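Local coordinates for LPXTG cell wall surface protein (Streptococcus gordonii, PDB 4IGB) that is anchored to the streptococcal cell wall and probably acts as a surface adhesin, its N1 and N2 domains lying at the N-terminal end of the protein, at residues S25-R30 with D326-P331; M336-D341 with I392-A397; V351-V356 with S386-I391; S407-N412 with Q427-L432. One frame throughout, in Å; residues are numbered along the deposited sequence.

Contact 1 joins the two domains of this chain, the N-terminal domain and the N2 domain, and pairs segments 296 residues apart at their closest ends. Contacts 2, 3 and 4 all lie within N2 and follow contact 1 along the chain. Contacts 2 and 3 share strand 390-398, their centres 18 Å apart; contact 3 lies within the span of chain that contact 2 brackets. Contact 4 comes last, its centre 13 Å from that of contact 2, and meets it where Asn412 ND2 probably hydrogen-bonds Gln338 OE1. Contact 1 touches none of them, its nearest atoms about 8 Å from contact 3. One contact thus records the domain junction, three the N2 beta framework.

Contact 1: residues S25-R30 with D326-P331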
loop_
_atom_site.group_PDB
_atom_site.type_symbol
_atom_site.label_atom_id
_atom_site.label_comp_id
_atom_site.label_asym_id
_atom_site.label_seq_id
_atom_site.Cartn_x
_atom_site.Cartn_y
_atom_site.Cartn_z
ATOM N N SER C 25 -8.587 10.927 5.748
ATOM C CA SER C 25 -8.400 10.560 7.149
ATOM C C SER C 25 -9.336 9.439 7.597
ATOM O O SER C 25 -9.090 8.791 8.612
ATOM C CB SER C 25 -8.566 11.781 8.065
ATOM O OG SER C 25 -9.906 12.252 8.068
ATOM N N THR C 26 -10.401 9.196 6.844
ATOM C CA THR C 26 -11.346 8.154 7.228
ATOM C C THR C 26 -11.468 7.016 6.204
ATOM O O THR C 26 -12.485 6.321 6.140
ATOM C CB THR C 26 -12.732 8.748 7.539
ATOM O OG1 THR C 26 -13.257 9.367 6.362
ATOM C CG2 THR C 26 -12.611 9.791 8.651
ATOM N N LEU C 27 -10.427 6.821 5.401
ATOM C CA LEU C 27 -10.396 5.661 4.528
ATOM C C LEU C 27 -10.575 4.440 5.413
ATOM O O LEU C 27 -10.251 4.487 6.593
ATOM C CB LEU C 27 -9.062 5.600 3.783
ATOM C CG LEU C 27 -8.875 6.658 2.694
ATOM C CD1 LEU C 27 -7.457 6.610 2.156
ATOM C CD2 LEU C 27 -9.885 6.442 1.571
ATOM N N ASP C 28 -11.105 3.352 4.863
ATOM C CA ASP C 28 -11.216 2.115 5.633
ATOM C C ASP C 28 -10.215 1.075 5.132
ATOM O O ASP C 28 -10.510 -0.111 5.062
ATOM C CB ASP C 28 -12.643 1.569 5.564
ATOM C CG ASP C 28 -12.844 0.330 6.428
ATOM O OD1 ASP C 28 -12.087 0.150 7.405
ATOM O OD2 ASP C 28 -13.764 -0.467 6.129
ATOM N N ILE C 29 -9.024 1.520 4.767
ATOM C CA ILE C 29 -8.048 0.584 4.234
ATOM C C ILE C 29 -7.360 -0.164 5.364
ATOM O O ILE C 29 -7.414 0.255 6.520
ATOM C CB ILE C 29 -7.028 1.286 3.344
ATOM C CG1 ILE C 29 -6.307 2.373 4.129
ATOM C CG2 ILE C 29 -7.723 1.876 2.114
ATOM C CD1 ILE C 29 -5.272 3.081 3.327
ATOM N N ARG C 30 -6.733 -1.285 5.031
ATOM C CA ARG C 30 -6.095 -2.119 6.029
ATOM C C ARG C 30 -4.667 -1.646 6.286
ATOM O O ARG C 30 -3.846 -1.568 5.365
ATOM C CB ARG C 30 -6.096 -3.573 5.567
ATOM C CG ARG C 30 -5.282 -4.509 6.449
ATOM C CD ARG C 30 -4.946 -5.802 5.710
ATOM N NE ARG C 30 -5.975 -6.824 5.886
ATOM C CZ ARG C 30 -5.976 -7.700 6.886
ATOM N NH1 ARG C 30 -5.000 -7.675 7.789
ATOM N NH2 ARG C 30 -6.946 -8.598 6.982
ATOM N N ASP C 326 -13.506 1.494 1.065
ATOM C CA ASP C 326 -12.826 0.217 0.872
ATOM C C ASP C 326 -11.669 0.359 -0.111
ATOM O O ASP C 326 -10.588 -0.202 0.082
ATOM C CB ASP C 326 -13.821 -0.832 0.371
ATOM C CG ASP C 326 -14.937 -1.088 1.365
ATOM O OD1 ASP C 326 -14.644 -1.065 2.581
ATOM O OD2 ASP C 326 -16.098 -1.295 0.938
ATOM N N ILE C 327 -11.898 1.113 -1.175
ATOM C CA ILE C 327 -10.867 1.324 -2.173
ATOM C C ILE C 327 -10.716 2.815 -2.352
ATOM O O ILE C 327 -11.616 3.566 -1.989
ATOM C CB ILE C 327 -11.228 0.641 -3.505
ATOM C CG1 ILE C 327 -12.615 1.088 -3.975
ATOM C CG2 ILE C 327 -11.176 -0.867 -3.336
ATOM C CD1 ILE C 327 -13.078 0.429 -5.279
ATOM N N LEU C 328 -9.579 3.245 -2.894
ATOM C CA LEU C 328 -9.243 4.664 -2.934
ATOM C C LEU C 328 -10.179 5.517 -3.788
ATOM O O LEU C 328 -10.452 6.682 -3.458
ATOM C CB LEU C 328 -7.793 4.880 -3.378
ATOM C CG LEU C 328 -6.711 4.357 -2.431
ATOM C CD1 LEU C 328 -5.354 4.722 -2.991
ATOM C CD2 LEU C 328 -6.869 4.923 -1.017
ATOM N N ALA C 329 -10.662 4.953 -4.887
ATOM C CA ALA C 329 -11.536 5.717 -5.766
ATOM C C ALA C 329 -12.437 4.800 -6.587
ATOM O O ALA C 329 -12.340 3.578 -6.494
ATOM C CB ALA C 329 -10.719 6.626 -6.669
ATOM N N ALA C 330 -13.314 5.401 -7.382
ATOM C CA ALA C 330 -14.263 4.639 -8.181
ATOM C C ALA C 330 -13.520 3.773 -9.177
ATOM O O ALA C 330 -12.615 4.242 -9.862
ATOM C CB ALA C 330 -15.230 5.575 -8.902
ATOM N N PRO C 331 -13.898 2.494 -9.250
ATOM C CA PRO C 331 -13.273 1.529 -10.161
ATOM C C PRO C 331 -13.331 2.021 -11.602
ATOM O O PRO C 331 -14.365 2.550 -12.028
ATOM C CB PRO C 331 -14.163 0.294 -10.020
ATOM C CG PRO C 331 -14.794 0.425 -8.664
ATOM C CD PRO C 331 -14.997 1.900 -8.467
#
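Leu27 CD1 meets Leu328 CD2 at 3.6 Å, the two side chains crossing at about a right angle, so methyl meets methyl without the chains running alongside one another. Ile29 adds a looser approach: its CG2 branch is 4.5 Å from the same Leu328 CD2 and 4.1 Å from the carbonyl O of Asp326. With chi1 at 58°, Ile29 CG1 lies between the backbone N and the carbonyl carbon, and CG2, the branch that meets Asp326 O and Leu328, is anti to the carbonyl carbon.

The arrangement is an interdomain junction: a loop between strands 15-20 and 30-31 of the N-terminal domain meets a loop between strands 311-318 and 334-339 of N2. The summed buried surface is 231 Å².

Across the two segments the polar approach is a pair of carboxylates. Asp28 and Asp326 lie side by side and point the same way, with Asp28 OD2 3.7 Å from Asp326 OD1 and the carboxylate planes turned 50° apart. Two like charges this close would be expected to oppose each other, but each group has a partner on its other oxygen. Asp28 OD1 forms a salt bridge with Lys290, which probably offsets part of the charge, while Asp326 OD2 accepts a hydrogen bond from the backbone N of Val322. Backbone hydrogen bonds of Asp28 with Lys325 and of Asp326 with Lys290 also tie the junction together.

Contact 2: residues M336-D341 with I392-A397; sequences MVQKFD and ITYKTA
With chi1 at -54°, Tyr394 carries its ring on the side of its own backbone N, and Gln338, its CG anti to the backbone N and its chain bent at chi2, lays its aliphatic part over that ring. Gln338 CG stands 4.0 Å from the ring centroid, almost directly over the ring centre, in a CH-pi contact. On the opposite face, displaced toward the rim, sits CG2 of Ile392, from the tyrosine's own strand, so aliphatic groups lie over both faces of the ring.

Phe340 meets the same ring in an offset edge-to-face pair in which the edge of Phe340 is directed at the face of Tyr394: the centroids are 5.7 Å apart, the planes stand at 73°, and Phe340 CZ comes to 3.7 Å from Tyr394 CD1. One face of Phe340 receives Thr396 CG2, which lies 3.6 Å from Phe340 CE1, displaced from the ring centre toward its rim. At the other end of the contact Met336 CG packs on Ile392 CD1 at 3.8 Å. The phenolic oxygen is tied back to the facing strand through a water, which accepts from Tyr394 OH (2.7 Å) and donates to Met336 O (2.6 Å).

These strands are not paired neighbours: the axes of 336-339 and 392-397 come no closer than 10.6 Å and run 22° from parallel, the separation of facing layers in a beta sandwich. Strand 334-339 lies between 372-377 and 409-418, whereas strand 390-398 lies between 311-318 and 344-353.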
loop_
_atom_site.group_PDB
_atom_site.type_symbol
_atom_site.label_atom_id
_atom_site.label_comp_id
_atom_site.label_asym_id
_atom_site.label_seq_id
_atom_site.Cartn_x
_atom_site.Cartn_y
_atom_site.Cartn_z
ATOM N N MET C 336 -14.923 -10.396 -13.396
ATOM C CA MET C 336 -15.109 -11.540 -12.529
ATOM C C MET C 336 -14.577 -12.738 -13.291
ATOM O O MET C 336 -15.034 -13.025 -14.395
ATOM C CB MET C 336 -16.595 -11.746 -12.203
ATOM C CG MET C 336 -17.280 -10.585 -11.454
ATOM S SD MET C 336 -17.626 -9.154 -12.507
ATOM C CE MET C 336 -18.812 -8.289 -11.479
ATOM N N VAL C 337 -13.613 -13.440 -12.713
ATOM C CA VAL C 337 -12.987 -14.550 -13.418
ATOM C C VAL C 337 -13.378 -15.870 -12.800
ATOM O O VAL C 337 -13.201 -16.101 -11.600
ATOM C CB VAL C 337 -11.449 -14.411 -13.474
ATOM C CG1 VAL C 337 -10.808 -15.617 -14.210
ATOM C CG2 VAL C 337 -11.069 -13.095 -14.140
ATOM N N GLN C 338 -13.921 -16.733 -13.646
ATOM C CA GLN C 338 -14.372 -18.050 -13.252
ATOM C C GLN C 338 -13.499 -19.046 -14.028
ATOM O O GLN C 338 -13.082 -18.755 -15.150
ATOM C CB GLN C 338 -15.869 -18.151 -13.599
ATOM C CG GLN C 338 -16.588 -19.452 -13.333
ATOM C CD GLN C 338 -16.397 -20.020 -11.939
ATOM O OE1 GLN C 338 -15.309 -20.478 -11.588
ATOM N NE2 GLN C 338 -17.471 -20.044 -11.153
ATOM N N LYS C 339 -13.155 -20.176 -13.413
ATOM C CA LYS C 339 -12.515 -21.275 -14.141
ATOM C C LYS C 339 -13.185 -22.560 -13.724
ATOM O O LYS C 339 -13.329 -22.839 -12.536
ATOM C CB LYS C 339 -11.005 -21.356 -13.882
ATOM C CG LYS C 339 -10.414 -20.098 -13.292
ATOM C CD LYS C 339 -8.911 -20.025 -13.482
ATOM C CE LYS C 339 -8.371 -18.687 -12.994
ATOM N NZ LYS C 339 -6.916 -18.501 -13.306
ATOM N N PHE C 340 -13.629 -23.333 -14.701
ATOM C CA PHE C 340 -14.414 -24.508 -14.392
ATOM C C PHE C 340 -13.566 -25.760 -14.467
ATOM O O PHE C 340 -12.729 -25.903 -15.356
ATOM C CB PHE C 340 -15.608 -24.626 -15.336
ATOM C CG PHE C 340 -16.577 -23.471 -15.242
ATOM C CD1 PHE C 340 -17.397 -23.322 -14.130
ATOM C CD2 PHE C 340 -16.672 -22.550 -16.267
ATOM C CE1 PHE C 340 -18.305 -22.250 -14.044
ATOM C CE2 PHE C 340 -17.569 -21.478 -16.191
ATOM C CZ PHE C 340 -18.386 -21.329 -15.078
ATOM N N ASP C 341 -13.794 -26.659 -13.519
ATOM C CA ASP C 341 -13.197 -27.984 -13.535
ATOM C C ASP C 341 -13.373 -28.622 -14.924
ATOM O O ASP C 341 -14.442 -28.510 -15.525
ATOM C CB ASP C 341 -13.886 -28.841 -12.486
ATOM C CG ASP C 341 -13.228 -30.180 -12.306
ATOM O OD1 ASP C 341 -13.373 -31.049 -13.196
ATOM O OD2 ASP C 341 -12.572 -30.362 -11.264
ATOM N N ILE C 392 -23.775 -13.137 -10.572
ATOM C CA ILE C 392 -23.572 -13.904 -11.792
ATOM C C ILE C 392 -23.935 -15.350 -11.558
ATOM O O ILE C 392 -23.457 -15.970 -10.608
ATOM C CB ILE C 392 -22.113 -13.831 -12.289
ATOM C CG1 ILE C 392 -21.678 -12.379 -12.478
ATOM C CG2 ILE C 392 -21.955 -14.599 -13.607
ATOM C CD1 ILE C 392 -20.270 -12.244 -13.004
ATOM N N THR C 393 -24.787 -15.882 -12.429
ATOM C CA THR C 393 -25.221 -17.264 -12.324
ATOM C C THR C 393 -24.723 -18.055 -13.526
ATOM O O THR C 393 -25.092 -17.769 -14.658
ATOM C CB THR C 393 -26.747 -17.346 -12.212
ATOM O OG1 THR C 393 -27.160 -16.703 -10.996
ATOM C CG2 THR C 393 -27.210 -18.792 -12.198
ATOM N N TYR C 394 -23.861 -19.032 -13.265
ATOM C CA TYR C 394 -23.221 -19.808 -14.312
ATOM C C TYR C 394 -23.872 -21.178 -14.444
ATOM O O TYR C 394 -23.906 -21.947 -13.487
ATOM C CB TYR C 394 -21.744 -20.034 -13.983
ATOM C CG TYR C 394 -20.926 -18.792 -13.685
ATOM C CD1 TYR C 394 -20.246 -18.127 -14.701
ATOM C CD2 TYR C 394 -20.792 -18.316 -12.388
ATOM C CE1 TYR C 394 -19.476 -17.024 -14.440
ATOM C CE2 TYR C 394 -20.015 -17.197 -12.111
ATOM C CZ TYR C 394 -19.366 -16.549 -13.140
ATOM O OH TYR C 394 -18.593 -15.430 -12.880
ATOM N N LYS C 395 -24.361 -21.505 -15.632
ATOM C CA LYS C 395 -24.887 -22.846 -15.865
ATOM C C LYS C 395 -23.824 -23.725 -16.487
ATOM O O LYS C 395 -23.201 -23.367 -17.487
ATOM C CB LYS C 395 -26.127 -22.807 -16.758
ATOM C CG LYS C 395 -27.329 -22.167 -16.094
ATOM C CD LYS C 395 -28.437 -21.918 -17.100
ATOM C CE LYS C 395 -29.696 -21.370 -16.434
ATOM N NZ LYS C 395 -30.351 -22.390 -15.567
ATOM N N THR C 396 -23.607 -24.883 -15.885
ATOM C CA THR C 396 -22.697 -25.849 -16.450
ATOM C C THR C 396 -23.360 -27.212 -16.332
ATOM O O THR C 396 -24.416 -27.345 -15.713
ATOM C CB THR C 396 -21.343 -25.874 -15.712
ATOM O OG1 THR C 396 -21.453 -26.685 -14.537
ATOM C CG2 THR C 396 -20.894 -24.453 -15.320
ATOM N N ALA C 397 -22.749 -28.222 -16.934
ATOM C CA ALA C 397 -23.237 -29.576 -16.782
ATOM C C ALA C 397 -22.031 -30.477 -16.890
ATOM O O ALA C 397 -21.100 -30.161 -17.620
ATOM C CB ALA C 397 -24.272 -29.896 -17.853
HETATM O O HOH W 1 -16.818 -14.872 -14.836
#

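Contact 3: residues V351-V356 with S386-I391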
loop_
_atom_site.group_PDB
_atom_site.type_symbol
_atom_site.label_atom_id
_atom_site.label_comp_id
_atom_site.label_asym_id
_atom_site.label_seq_id
_atom_site.Cartn_x
_atom_site.Cartn_y
_atom_site.Cartn_z
ATOM N N VAL C 351 -26.195 -12.283 -15.660
ATOM C CA VAL C 351 -25.727 -11.280 -14.721
ATOM C C VAL C 351 -26.897 -10.397 -14.285
ATOM O O VAL C 351 -27.655 -9.901 -15.115
ATOM C CB VAL C 351 -24.635 -10.404 -15.356
ATOM C CG1 VAL C 351 -24.087 -9.418 -14.336
ATOM C CG2 VAL C 351 -23.528 -11.287 -15.922
ATOM N N GLU C 352 -27.049 -10.219 -12.983
ATOM C CA GLU C 352 -28.123 -9.389 -12.451
ATOM C C GLU C 352 -27.569 -8.313 -11.541
ATOM O O GLU C 352 -26.571 -8.524 -10.857
ATOM C CB GLU C 352 -29.111 -10.234 -11.650
ATOM C CG GLU C 352 -29.726 -11.372 -12.431
ATOM C CD GLU C 352 -30.616 -12.245 -11.572
ATOM O OE1 GLU C 352 -30.097 -13.215 -10.969
ATOM O OE2 GLU C 352 -31.832 -11.958 -11.502
ATOM N N SER C 353 -28.224 -7.160 -11.522
ATOM C CA SER C 353 -27.891 -6.143 -10.540
ATOM C C SER C 353 -29.115 -5.310 -10.190
ATOM O O SER C 353 -29.985 -5.086 -11.030
ATOM C CB SER C 353 -26.755 -5.253 -11.031
ATOM O OG SER C 353 -26.184 -4.548 -9.943
ATOM N N GLY C 354 -29.170 -4.854 -8.943
ATOM C CA GLY C 354 -30.332 -4.144 -8.445
ATOM C C GLY C 354 -31.504 -5.100 -8.351
ATOM O O GLY C 354 -31.649 -5.830 -7.364
ATOM N N GLY C 355 -32.341 -5.101 -9.380
ATOM C CA GLY C 355 -33.415 -6.071 -9.472
ATOM C C GLY C 355 -33.615 -6.500 -10.907
ATOM O O GLY C 355 -34.596 -7.159 -11.248
ATOM N N VAL C 356 -32.676 -6.118 -11.760
ATOM C CA VAL C 356 -32.812 -6.381 -13.179
ATOM C C VAL C 356 -31.711 -7.291 -13.692
ATOM O O VAL C 356 -30.644 -7.418 -13.084
ATOM C CB VAL C 356 -32.808 -5.072 -13.997
ATOM C CG1 VAL C 356 -34.144 -4.361 -13.862
ATOM C CG2 VAL C 356 -31.671 -4.167 -13.545
ATOM N N SER C 386 -23.828 3.147 -9.121
ATOM C CA SER C 386 -24.548 1.887 -8.962
ATOM C C SER C 386 -24.288 1.257 -7.596
ATOM O O SER C 386 -25.182 1.228 -6.741
ATOM C CB SER C 386 -24.201 0.909 -10.087
ATOM O OG SER C 386 -25.212 -0.077 -10.220
ATOM N N SER C 387 -23.067 0.764 -7.397
ATOM C CA SER C 387 -22.664 0.179 -6.121
ATOM C C SER C 387 -23.526 -1.017 -5.699
ATOM O O SER C 387 -23.220 -1.684 -4.710
ATOM C CB SER C 387 -22.668 1.240 -5.013
ATOM O OG SER C 387 -23.987 1.528 -4.569
ATOM N N SER C 388 -24.605 -1.276 -6.436
ATOM C CA SER C 388 -25.453 -2.424 -6.156
ATOM C C SER C 388 -24.672 -3.707 -6.425
ATOM O O SER C 388 -23.786 -3.734 -7.281
ATOM C CB SER C 388 -26.727 -2.376 -7.002
ATOM O OG SER C 388 -26.422 -2.042 -8.344
ATOM N N ASP C 389 -24.987 -4.758 -5.678
ATOM C CA ASP C 389 -24.363 -6.063 -5.887
ATOM C C ASP C 389 -24.555 -6.553 -7.322
ATOM O O ASP C 389 -25.561 -6.256 -7.965
ATOM C CB ASP C 389 -24.941 -7.097 -4.917
ATOM C CG ASP C 389 -24.558 -6.827 -3.475
ATOM O OD1 ASP C 389 -23.907 -5.795 -3.210
ATOM O OD2 ASP C 389 -24.912 -7.652 -2.604
ATOM N N ILE C 390 -23.573 -7.299 -7.813
ATOM C CA ILE C 390 -23.663 -7.935 -9.113
ATOM C C ILE C 390 -23.675 -9.448 -8.907
ATOM O O ILE C 390 -22.771 -10.009 -8.288
ATOM C CB ILE C 390 -22.483 -7.528 -9.992
ATOM C CG1 ILE C 390 -22.574 -6.029 -10.302
ATOM C CG2 ILE C 390 -22.455 -8.367 -11.261
ATOM C CD1 ILE C 390 -21.323 -5.438 -10.948
ATOM N N ILE C 391 -24.717 -10.105 -9.400
ATOM C CA ILE C 391 -24.880 -11.522 -9.157
ATOM C C ILE C 391 -24.785 -12.286 -10.465
ATOM O O ILE C 391 -25.594 -12.094 -11.367
ATOM C CB ILE C 391 -26.220 -11.814 -8.450
ATOM C CG1 ILE C 391 -26.262 -11.068 -7.112
ATOM C CG2 ILE C 391 -26.409 -13.316 -8.263
ATOM C CD1 ILE C 391 -27.589 -11.144 -6.398
HETATM O O HOH W 2 -27.534 -14.274 -11.828
#
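Ser353 OG is gripped from several directions: it donates to Asp389 O at 2.7 Å, lies 3.0 Å from Ser388 OG, and has a further hydrogen bond with Tyr381 OH of helix 379-382. The hydroxyl approaches Asp389 O from above the carbonyl plane, 42° out of it, and not on a lone pair. Placing OG anti to the backbone N (chi1 -163°) turns it to the chain leading into strand 390-398. Ser388 OG lies between Ser353 OG and Ser386 OG.

Here the end of strand 344-353 pairs antiparallel with the start of 390-398 in the N2 sheet. Glu352 and Ile391 form a hydrogen-bonded pair: Glu352 N gives a 2.9 Å bond to Ile391 O, and Ile391 N returns a nearly straight one to Glu352 O at 2.8 Å and 173°, in the carbonyl plane. Beyond it, Gly354, with positive phi, turns the first strand away, and Ser353 and Val356 exchange backbone bonds across the tight turn.

Apolar packing lies beside this pair, where Val351 CG1 touches Ile390 CG2 at 3.6 Å. On the face bearing Glu352 and Ile391, a water lies within bonding distance of Glu352 OE1 and Ile391 O; Lys350 forms a salt bridge with the same carboxylate oxygen.

Contact 4: residues S407-N412 with Q427-L432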
loop_
_atom_site.group_PDB
_atom_site.type_symbol
_atom_site.label_atom_id
_atom_site.label_comp_id
_atom_site.label_asym_id
_atom_site.label_seq_id
_atom_site.Cartn_x
_atom_site.Cartn_y
_atom_site.Cartn_z
ATOM N N SER C 407 -10.412 -37.080 -8.576
ATOM C CA SER C 407 -10.967 -36.539 -7.344
ATOM C C SER C 407 -12.449 -36.862 -7.234
ATOM O O SER C 407 -13.169 -36.862 -8.231
ATOM C CB SER C 407 -10.752 -35.029 -7.284
ATOM O OG SER C 407 -10.847 -34.580 -5.949
ATOM N N GLU C 408 -12.906 -37.149 -6.021
ATOM C CA GLU C 408 -14.313 -37.449 -5.823
ATOM C C GLU C 408 -15.125 -36.193 -5.534
ATOM O O GLU C 408 -16.198 -36.256 -4.936
ATOM C CB GLU C 408 -14.500 -38.508 -4.736
ATOM C CG GLU C 408 -14.085 -39.899 -5.201
ATOM C CD GLU C 408 -14.019 -40.905 -4.075
ATOM O OE1 GLU C 408 -14.626 -40.658 -3.009
ATOM O OE2 GLU C 408 -13.352 -41.947 -4.257
ATOM N N LYS C 409 -14.608 -35.050 -5.979
ATOM C CA LYS C 409 -15.349 -33.795 -5.884
ATOM C C LYS C 409 -14.897 -32.728 -6.886
ATOM O O LYS C 409 -13.763 -32.718 -7.363
ATOM C CB LYS C 409 -15.329 -33.249 -4.452
ATOM C CG LYS C 409 -13.966 -33.232 -3.804
ATOM C CD LYS C 409 -13.252 -31.916 -4.029
ATOM C CE LYS C 409 -12.021 -31.818 -3.136
ATOM N NZ LYS C 409 -11.051 -32.908 -3.429
ATOM N N ILE C 410 -15.817 -31.837 -7.210
ATOM C CA ILE C 410 -15.527 -30.738 -8.116
ATOM C C ILE C 410 -15.503 -29.424 -7.338
ATOM O O ILE C 410 -16.541 -28.933 -6.902
ATOM C CB ILE C 410 -16.576 -30.659 -9.230
ATOM C CG1 ILE C 410 -16.539 -31.937 -10.073
ATOM C CG2 ILE C 410 -16.353 -29.422 -10.093
ATOM C CD1 ILE C 410 -17.815 -32.193 -10.826
ATOM N N ASP C 411 -14.306 -28.884 -7.150
ATOM C CA ASP C 411 -14.128 -27.614 -6.460
ATOM C C ASP C 411 -14.337 -26.448 -7.408
ATOM O O ASP C 411 -14.178 -26.582 -8.628
ATOM C CB ASP C 411 -12.723 -27.520 -5.870
ATOM C CG ASP C 411 -12.505 -28.504 -4.749
ATOM O OD1 ASP C 411 -13.499 -28.856 -4.084
ATOM O OD2 ASP C 411 -11.349 -28.926 -4.540
ATOM N N ASN C 412 -14.689 -25.304 -6.834
ATOM C CA ASN C 412 -14.818 -24.079 -7.600
ATOM C C ASN C 412 -14.558 -22.855 -6.731
ATOM O O ASN C 412 -14.898 -22.849 -5.543
ATOM C CB ASN C 412 -16.209 -23.978 -8.227
ATOM C CG ASN C 412 -16.315 -22.838 -9.216
ATOM O OD1 ASN C 412 -17.051 -21.871 -9.000
ATOM N ND2 ASN C 412 -15.572 -22.944 -10.318
ATOM N N GLN C 427 -14.345 -20.814 -1.373
ATOM C CA GLN C 427 -14.405 -22.007 -2.197
ATOM C C GLN C 427 -15.765 -22.688 -2.039
ATOM O O GLN C 427 -16.391 -22.590 -0.987
ATOM C CB GLN C 427 -13.289 -22.976 -1.808
ATOM C CG GLN C 427 -13.250 -24.228 -2.652
ATOM C CD GLN C 427 -13.581 -25.480 -1.866
ATOM O OE1 GLN C 427 -12.777 -26.420 -1.805
ATOM N NE2 GLN C 427 -14.772 -25.510 -1.264
ATOM N N VAL C 428 -16.219 -23.363 -3.092
ATOM C CA VAL C 428 -17.347 -24.279 -2.992
ATOM C C VAL C 428 -16.943 -25.660 -3.514
ATOM O O VAL C 428 -15.885 -25.822 -4.111
ATOM C CB VAL C 428 -18.581 -23.789 -3.768
ATOM C CG1 VAL C 428 -19.173 -22.550 -3.104
ATOM C CG2 VAL C 428 -18.238 -23.546 -5.248
ATOM N N SER C 429 -17.777 -26.662 -3.284
ATOM C CA SER C 429 -17.412 -27.999 -3.715
ATOM C C SER C 429 -18.635 -28.846 -3.996
ATOM O O SER C 429 -19.639 -28.764 -3.286
ATOM C CB SER C 429 -16.539 -28.679 -2.666
ATOM O OG SER C 429 -15.939 -29.845 -3.200
ATOM N N THR C 430 -18.552 -29.654 -5.047
ATOM C CA THR C 430 -19.628 -30.588 -5.355
ATOM C C THR C 430 -19.069 -31.996 -5.234
ATOM O O THR C 430 -18.144 -32.365 -5.942
ATOM C CB THR C 430 -20.231 -30.337 -6.744
ATOM O OG1 THR C 430 -20.745 -29.001 -6.802
ATOM C CG2 THR C 430 -21.360 -31.315 -7.025
ATOM N N ALA C 431 -19.614 -32.759 -4.294
ATOM C CA ALA C 431 -19.174 -34.124 -4.068
ATOM C C ALA C 431 -19.850 -35.073 -5.051
ATOM O O ALA C 431 -21.055 -34.965 -5.329
ATOM C CB ALA C 431 -19.456 -34.551 -2.627
ATOM N N LEU C 432 -19.059 -36.003 -5.567
ATOM C CA LEU C 432 -19.528 -36.993 -6.528
ATOM C C LEU C 432 -19.877 -38.308 -5.832
ATOM O O LEU C 432 -19.071 -38.849 -5.078
ATOM C CB LEU C 432 -18.431 -37.252 -7.556
ATOM C CG LEU C 432 -17.884 -36.003 -8.245
ATOM C CD1 LEU C 432 -16.687 -36.344 -9.124
ATOM C CD2 LEU C 432 -18.975 -35.328 -9.057
HETATM O O HOH W 3 -18.632 -27.295 -7.641
#
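Ser407 O packs against Leu432 CD1 at the start of an antiparallel beta ladder between strands 409-418 and 428-432 of N2, whose axes run 169° apart. Glu408 O then accepts from Leu432 N at 172°, a straight bond although the donor sits well above the carbonyl plane.

Lys409 faces Ala431 in a non-hydrogen-bonded pair. Its chain, bent at chi2 and chi4, passes Ser429 OG with CD at 3.5 Å and curls back so that NZ bonds to Ser407 OG.

At Ile410 the ladder is hydrogen-bonded with Thr430: Ile410 N to Thr430 O is 2.7 Å and Thr430 N to Ile410 O is 2.8 Å. A water joins Ile410 O to Thr430 OG1, which also bonds to Pro301 O of the parallel neighbour 296-304. The Ile410 side chain crosses Leu432 at about a right angle, CD1 to CD2 3.8 Å.

Asp411 returns to the side of Lys409, where its OD1 takes the Ser429 hydroxyl nearly head-on; Gln427 OE1 lies nearby but is a second acceptor and forms no bond.

Asn412 and Val428 form a hydrogen-bonded pair, Asn412 N donating to Val428 O. Val428 N reaches Asn412 O at 2.8 Å, while Val428 CG2 rests 3.6 Å from Asn412 CB.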